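Long-range contact in ribosome inactivating type 1 protein (Iris hollandica, PDB 3MVG), which belongs to the ribosome-inactivating protein family as a type 1, single-chain member: residues Thr11-Arg24 / Thr162-Ile176. Numbering follows the deposited sequence. Where two conformers were deposited one is given.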
loop_
_atom_site.group_PDB
_atom_site.type_symbol
_atom_site.label_atom_id
_atom_site.label_comp_id
_atom_site.label_asym_id
_atom_site.label_seq_id
_atom_site.Cartn_x
_atom_site.Cartn_y
_atom_site.Cartn_z
ATOM N N THR A 11 2.263 -14.216 -10.733
ATOM C CA THR A 11 2.364 -13.023 -9.883
ATOM C C THR A 11 1.197 -12.890 -8.916
ATOM O O THR A 11 0.026 -12.986 -9.298
ATOM C CB THR A 11 2.481 -11.735 -10.722
ATOM O OG1 THR A 11 3.742 -11.734 -11.398
ATOM C CG2 THR A 11 2.416 -10.480 -9.847
ATOM N N THR A 12 1.549 -12.636 -7.662
ATOM C CA THR A 12 0.592 -12.311 -6.618
ATOM C C THR A 12 0.971 -10.941 -6.035
ATOM O O THR A 12 2.049 -10.405 -6.345
ATOM C CB THR A 12 0.641 -13.359 -5.491
ATOM O OG1 THR A 12 1.955 -13.361 -4.923
ATOM C CG2 THR A 12 0.297 -14.764 -6.009
ATOM N N ARG A 13 0.101 -10.375 -5.202
ATOM C CA ARG A 13 0.426 -9.128 -4.509
ATOM C C ARG A 13 1.729 -9.308 -3.733
ATOM O O ARG A 13 2.625 -8.457 -3.788
ATOM C CB ARG A 13 -0.707 -8.708 -3.569
ATOM C CG ARG A 13 -2.055 -8.522 -4.248
ATOM C CD ARG A 13 -3.136 -8.121 -3.237
ATOM N NE ARG A 13 -4.446 -8.692 -3.554
ATOM C CZ ARG A 13 -5.530 -7.984 -3.861
ATOM N NH1 ARG A 13 -5.482 -6.659 -3.891
ATOM N NH2 ARG A 13 -6.671 -8.599 -4.135
ATOM N N ARG A 14 1.835 -10.440 -3.039
ATOM C CA ARG A 14 2.987 -10.761 -2.210
ATOM C C ARG A 14 4.273 -10.893 -3.022
ATOM O O ARG A 14 5.306 -10.359 -2.626
ATOM C CB ARG A 14 2.692 -12.054 -1.444
ATOM C CG ARG A 14 3.534 -12.306 -0.205
ATOM C CD ARG A 14 2.933 -13.518 0.514
ATOM N NE ARG A 14 3.483 -13.769 1.844
ATOM C CZ ARG A 14 4.399 -14.692 2.121
ATOM N NH1 ARG A 14 4.824 -14.841 3.367
ATOM N NH2 ARG A 14 4.896 -15.464 1.158
ATOM N N SER A 15 4.226 -11.584 -4.163
ATOM C CA SER A 15 5.438 -11.774 -4.960
ATOM C C SER A 15 5.945 -10.462 -5.566
ATOM O O SER A 15 7.156 -10.234 -5.626
ATOM C CB SER A 15 5.289 -12.860 -6.034
ATOM O OG SER A 15 4.450 -12.462 -7.111
ATOM N N TYR A 16 5.025 -9.602 -5.987
ATOM C CA TYR A 16 5.414 -8.307 -6.533
ATOM C C TYR A 16 6.016 -7.436 -5.426
ATOM O O TYR A 16 7.075 -6.832 -5.600
ATOM C CB TYR A 16 4.220 -7.632 -7.207
ATOM C CG TYR A 16 4.571 -6.285 -7.791
ATOM C CD1 TYR A 16 5.383 -6.179 -8.918
ATOM C CD2 TYR A 16 4.106 -5.118 -7.203
ATOM C CE1 TYR A 16 5.717 -4.927 -9.447
ATOM C CE2 TYR A 16 4.428 -3.868 -7.721
ATOM C CZ TYR A 16 5.225 -3.785 -8.840
ATOM O OH TYR A 16 5.530 -2.528 -9.330
ATOM N N SER A 17 5.363 -7.392 -4.272
ATOM C CA SER A 17 5.883 -6.612 -3.153
ATOM C C SER A 17 7.213 -7.154 -2.631
ATOM O O SER A 17 8.096 -6.368 -2.264
ATOM C CB SER A 17 4.853 -6.551 -2.042
ATOM O OG SER A 17 3.764 -5.761 -2.451
ATOM N N ASP A 18 7.374 -8.476 -2.596
ATOM C CA ASP A 18 8.643 -9.069 -2.190
ATOM C C ASP A 18 9.766 -8.672 -3.141
ATOM O O ASP A 18 10.879 -8.362 -2.707
ATOM C CB ASP A 18 8.535 -10.600 -2.119
ATOM C CG ASP A 18 7.814 -11.097 -0.862
ATOM O OD1 ASP A 18 7.549 -10.305 0.064
ATOM O OD2 ASP A 18 7.515 -12.308 -0.797
ATOM N N PHE A 19 9.481 -8.706 -4.440
ATOM C CA PHE A 19 10.429 -8.253 -5.449
ATOM C C PHE A 19 10.886 -6.813 -5.178
ATOM O O PHE A 19 12.075 -6.541 -5.109
ATOM C CB PHE A 19 9.814 -8.409 -6.847
ATOM C CG PHE A 19 10.417 -7.507 -7.893
ATOM C CD1 PHE A 19 11.764 -7.594 -8.223
ATOM C CD2 PHE A 19 9.632 -6.589 -8.565
ATOM C CE1 PHE A 19 12.330 -6.763 -9.194
ATOM C CE2 PHE A 19 10.185 -5.755 -9.540
ATOM C CZ PHE A 19 11.538 -5.845 -9.853
ATOM N N LEU A 20 9.936 -5.911 -4.995
ATOM C CA LEU A 20 10.284 -4.512 -4.778
ATOM C C LEU A 20 11.064 -4.320 -3.495
ATOM O O LEU A 20 11.963 -3.486 -3.442
ATOM C CB LEU A 20 9.036 -3.634 -4.768
ATOM C CG LEU A 20 8.308 -3.499 -6.106
ATOM C CD1 LEU A 20 7.133 -2.579 -5.902
ATOM C CD2 LEU A 20 9.217 -2.943 -7.202
ATOM N N GLN A 21 10.728 -5.067 -2.450
ATOM C CA GLN A 21 11.443 -4.892 -1.191
ATOM C C GLN A 21 12.883 -5.376 -1.315
ATOM O O GLN A 21 13.812 -4.711 -0.840
ATOM C CB GLN A 21 10.714 -5.561 -0.023
ATOM C CG GLN A 21 11.322 -5.197 1.335
ATOM C CD GLN A 21 11.391 -3.694 1.552
ATOM O OE1 GLN A 21 10.453 -2.965 1.238
ATOM N NE2 GLN A 21 12.506 -3.220 2.096
ATOM N N ASN A 22 13.089 -6.523 -1.957
ATOM C CA ASN A 22 14.449 -6.994 -2.226
ATOM C C ASN A 22 15.223 -5.998 -3.087
ATOM O O ASN A 22 16.415 -5.759 -2.875
ATOM C CB ASN A 22 14.427 -8.371 -2.890
ATOM C CG ASN A 22 14.184 -9.488 -1.901
ATOM O OD1 ASN A 22 14.625 -9.423 -0.752
ATOM N ND2 ASN A 22 13.491 -10.529 -2.343
ATOM N N LEU A 23 14.531 -5.405 -4.051
ATOM C CA LEU A 23 15.125 -4.373 -4.872
ATOM C C LEU A 23 15.566 -3.156 -4.032
ATOM O O LEU A 23 16.704 -2.696 -4.140
ATOM C CB LEU A 23 14.147 -3.983 -5.982
ATOM C CG LEU A 23 14.575 -2.840 -6.890
ATOM C CD1 LEU A 23 15.859 -3.154 -7.630
ATOM C CD2 LEU A 23 13.466 -2.542 -7.870
ATOM N N ARG A 24 14.682 -2.666 -3.171
ATOM C CA ARG A 24 15.023 -1.540 -2.298
ATOM C C ARG A 24 16.226 -1.874 -1.423
ATOM O O ARG A 24 17.097 -1.029 -1.217
ATOM C CB ARG A 24 13.843 -1.148 -1.409
ATOM C CG ARG A 24 12.653 -0.571 -2.151
ATOM C CD ARG A 24 11.616 -0.007 -1.173
ATOM N NE ARG A 24 10.382 0.270 -1.900
ATOM C CZ ARG A 24 9.339 -0.555 -1.981
ATOM N NH1 ARG A 24 9.317 -1.693 -1.292
ATOM N NH2 ARG A 24 8.311 -0.227 -2.743
ATOM N N THR A 162 7.800 2.622 -8.358
ATOM C CA THR A 162 7.246 1.844 -7.249
ATOM C C THR A 162 8.300 1.562 -6.162
ATOM O O THR A 162 7.968 1.534 -4.976
ATOM C CB THR A 162 6.643 0.535 -7.753
ATOM O OG1 THR A 162 7.630 -0.117 -8.548
ATOM C CG2 THR A 162 5.381 0.784 -8.590
ATOM N N ALA A 163 9.558 1.361 -6.557
ATOM C CA ALA A 163 10.628 1.244 -5.558
ATOM C C ALA A 163 10.733 2.552 -4.751
ATOM O O ALA A 163 10.900 2.526 -3.539
ATOM C CB ALA A 163 11.966 0.932 -6.221
ATOM N N ARG A 164 10.627 3.695 -5.434
ATOM C CA ARG A 164 10.730 5.009 -4.786
ATOM C C ARG A 164 9.520 5.340 -3.923
ATOM O O ARG A 164 9.668 5.993 -2.887
ATOM C CB ARG A 164 10.902 6.103 -5.832
ATOM C CG ARG A 164 12.235 6.098 -6.547
ATOM C CD ARG A 164 12.159 7.097 -7.671
ATOM N NE ARG A 164 13.424 7.277 -8.373
ATOM C CZ ARG A 164 13.576 8.078 -9.423
ATOM N NH1 ARG A 164 12.546 8.758 -9.901
ATOM N NH2 ARG A 164 14.762 8.197 -9.990
ATOM N N PHE A 165 8.330 4.907 -4.349
ATOM C CA PHE A 165 7.080 5.298 -3.684
ATOM C C PHE A 165 6.160 4.118 -3.451
ATOM O O PHE A 165 5.574 3.563 -4.403
ATOM C CB PHE A 165 6.300 6.322 -4.511
ATOM C CG PHE A 165 6.967 7.653 -4.632
ATOM C CD1 PHE A 165 6.915 8.570 -3.585
ATOM C CD2 PHE A 165 7.624 8.005 -5.796
ATOM C CE1 PHE A 165 7.526 9.819 -3.697
ATOM C CE2 PHE A 165 8.227 9.249 -5.915
ATOM C CZ PHE A 165 8.173 10.155 -4.869
ATOM N N ARG A 166 5.975 3.764 -2.187
ATOM C CA ARG A 166 5.033 2.710 -1.830
ATOM C C ARG A 166 3.598 3.076 -2.196
ATOM O O ARG A 166 2.768 2.178 -2.380
ATOM C CB ARG A 166 5.160 2.344 -0.350
ATOM C CG ARG A 166 6.501 1.722 -0.037
ATOM C CD ARG A 166 6.747 1.601 1.448
ATOM N NE ARG A 166 8.109 1.160 1.730
ATOM C CZ ARG A 166 8.515 -0.109 1.742
ATOM N NH1 ARG A 166 7.657 -1.106 1.524
ATOM N NH2 ARG A 166 9.793 -0.367 1.970
ATOM N N ALA A 167 3.296 4.367 -2.321
ATOM C CA ALA A 167 1.956 4.769 -2.761
ATOM C C ALA A 167 1.688 4.307 -4.187
ATOM O O ALA A 167 0.549 3.974 -4.530
ATOM C CB ALA A 167 1.769 6.266 -2.650
ATOM N N ILE A 168 2.726 4.283 -5.016
ATOM C CA ILE A 168 2.579 3.787 -6.389
ATOM C C ILE A 168 2.521 2.253 -6.397
ATOM O O ILE A 168 1.682 1.667 -7.089
ATOM C CB ILE A 168 3.662 4.348 -7.340
ATOM C CG1 ILE A 168 3.698 5.880 -7.242
ATOM C CG2 ILE A 168 3.397 3.881 -8.785
ATOM C CD1 ILE A 168 4.788 6.543 -8.069
ATOM N N GLU A 169 3.392 1.605 -5.624
ATOM C CA GLU A 169 3.303 0.161 -5.410
ATOM C C GLU A 169 1.877 -0.260 -5.047
ATOM O O GLU A 169 1.351 -1.236 -5.589
ATOM C CB GLU A 169 4.264 -0.263 -4.306
ATOM C CG GLU A 169 4.155 -1.729 -3.963
ATOM C CD GLU A 169 5.063 -2.143 -2.834
ATOM O OE1 GLU A 169 5.120 -3.350 -2.532
ATOM O OE2 GLU A 169 5.743 -1.273 -2.249
ATOM N N GLN A 170 1.255 0.476 -4.130
ATOM C CA GLN A 170 -0.104 0.187 -3.665
ATOM C C GLN A 170 -1.122 0.115 -4.805
ATOM O O GLN A 170 -1.993 -0.775 -4.820
ATOM C CB GLN A 170 -0.533 1.254 -2.655
ATOM C CG GLN A 170 -1.978 1.188 -2.260
ATOM C CD GLN A 170 -2.199 0.296 -1.084
ATOM O OE1 GLN A 170 -1.926 -0.905 -1.124
ATOM N NE2 GLN A 170 -2.679 0.877 -0.014
ATOM N N ARG A 171 -1.019 1.056 -5.743
ATOM C CA ARG A 171 -1.893 1.086 -6.914
ATOM C C ARG A 171 -1.781 -0.232 -7.673
ATOM O O ARG A 171 -2.791 -0.807 -8.090
ATOM C CB ARG A 171 -1.531 2.249 -7.844
ATOM C CG ARG A 171 -1.466 3.622 -7.188
ATOM C CD ARG A 171 -2.686 3.882 -6.332
ATOM N NE ARG A 171 -2.950 5.309 -6.151
ATOM C CZ ARG A 171 -2.535 6.026 -5.113
ATOM N NH1 ARG A 171 -1.814 5.460 -4.154
ATOM N NH2 ARG A 171 -2.839 7.315 -5.036
ATOM N N VAL A 172 -0.547 -0.706 -7.840
ATOM C CA VAL A 172 -0.275 -1.952 -8.550
ATOM C C VAL A 172 -0.843 -3.144 -7.784
ATOM O O VAL A 172 -1.580 -3.960 -8.345
ATOM C CB VAL A 172 1.246 -2.138 -8.812
ATOM C CG1 VAL A 172 1.505 -3.417 -9.591
ATOM C CG2 VAL A 172 1.796 -0.951 -9.581
ATOM N N THR A 173 -0.537 -3.258 -6.498
ATOM C CA THR A 173 -1.009 -4.432 -5.763
ATOM C C THR A 173 -2.528 -4.439 -5.594
ATOM O O THR A 173 -3.123 -5.515 -5.564
ATOM C CB THR A 173 -0.282 -4.626 -4.426
ATOM O OG1 THR A 173 -0.488 -3.478 -3.617
ATOM C CG2 THR A 173 1.217 -4.817 -4.651
ATOM N N ASN A 174 -3.161 -3.270 -5.555
ATOM C CA ASN A 174 -4.631 -3.204 -5.521
ATOM C C ASN A 174 -5.289 -3.770 -6.781
ATOM O O ASN A 174 -6.499 -4.006 -6.818
ATOM C CB ASN A 174 -5.092 -1.763 -5.365
ATOM C CG ASN A 174 -4.845 -1.196 -3.971
ATOM O OD1 ASN A 174 -4.464 -1.906 -3.046
ATOM N ND2 ASN A 174 -5.039 0.109 -3.838
ATOM N N ASN A 175 -4.489 -3.953 -7.822
ATOM C CA ASN A 175 -4.989 -4.458 -9.088
ATOM C C ASN A 175 -4.487 -5.846 -9.443
ATOM O O ASN A 175 -4.734 -6.325 -10.547
ATOM C CB ASN A 175 -4.724 -3.425 -10.174
ATOM C CG ASN A 175 -5.702 -2.294 -10.097
ATOM O OD1 ASN A 175 -6.905 -2.506 -10.269
ATOM N ND2 ASN A 175 -5.222 -1.092 -9.785
ATOM N N ILE A 176 -3.799 -6.493 -8.510
ATOM C CA ILE A 176 -3.469 -7.903 -8.646
ATOM C C ILE A 176 -4.511 -8.667 -7.841
ATOM O O ILE A 176 -4.491 -8.659 -6.612
ATOM C CB ILE A 176 -2.039 -8.210 -8.150
ATOM C CG1 ILE A 176 -1.002 -7.449 -8.994
ATOM C CG2 ILE A 176 -1.785 -9.723 -8.153
ATOM C CD1 ILE A 176 0.396 -7.424 -8.389
HETATM O O HOH W 1 -7.672 -4.915 -4.583
HETATM O O HOH W 2 7.406 -3.886 -1.283
HETATM O O HOH W 3 7.516 -4.059 1.419
#
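Arg24 and Glu169 show how a buried carboxylate from one helix, 166-173, can be held by side chains of an antiparallel neighbour, 13-24, the axes running at 156° to each other. Glu169 is extended throughout, its CG trans to N (chi1 176°), and so reaches past Leu20 CD1 into a hole formed by Tyr16, Ser17, Leu20 and Arg24. Its OE1 accepts a hydrogen bond from Ser17 OG on the anti side, 2.8 Å away, while OE2 is met from above the carboxylate plane in a salt bridge from Arg24 NH2 (2.8 Å). That same NH2 also donates to Thr162 O, and Arg24 NE to Ala163 O (2.8 Å), so the guanidinium grips the end of helix 146-164 by its edge. Arg166 lies over one of its faces, the planes 36° apart; Gln21 OE1 accepts from both arginines, in its carbonyl plane from Arg166 NH2 (2.8 Å) and from above it from Arg24 NH1. Farther along, Val172 CG1 makes a CH-pi contact over the Tyr16 ring, 4.0 Å from its centroid, and Tyr16 OH is hydrogen-bonded to Leu158 O. The carboxylate probably compensates Arg24, while Gln21 OE1 and two waters satisfy N-H groups, consistent with two arginines lying this close in a buried contact.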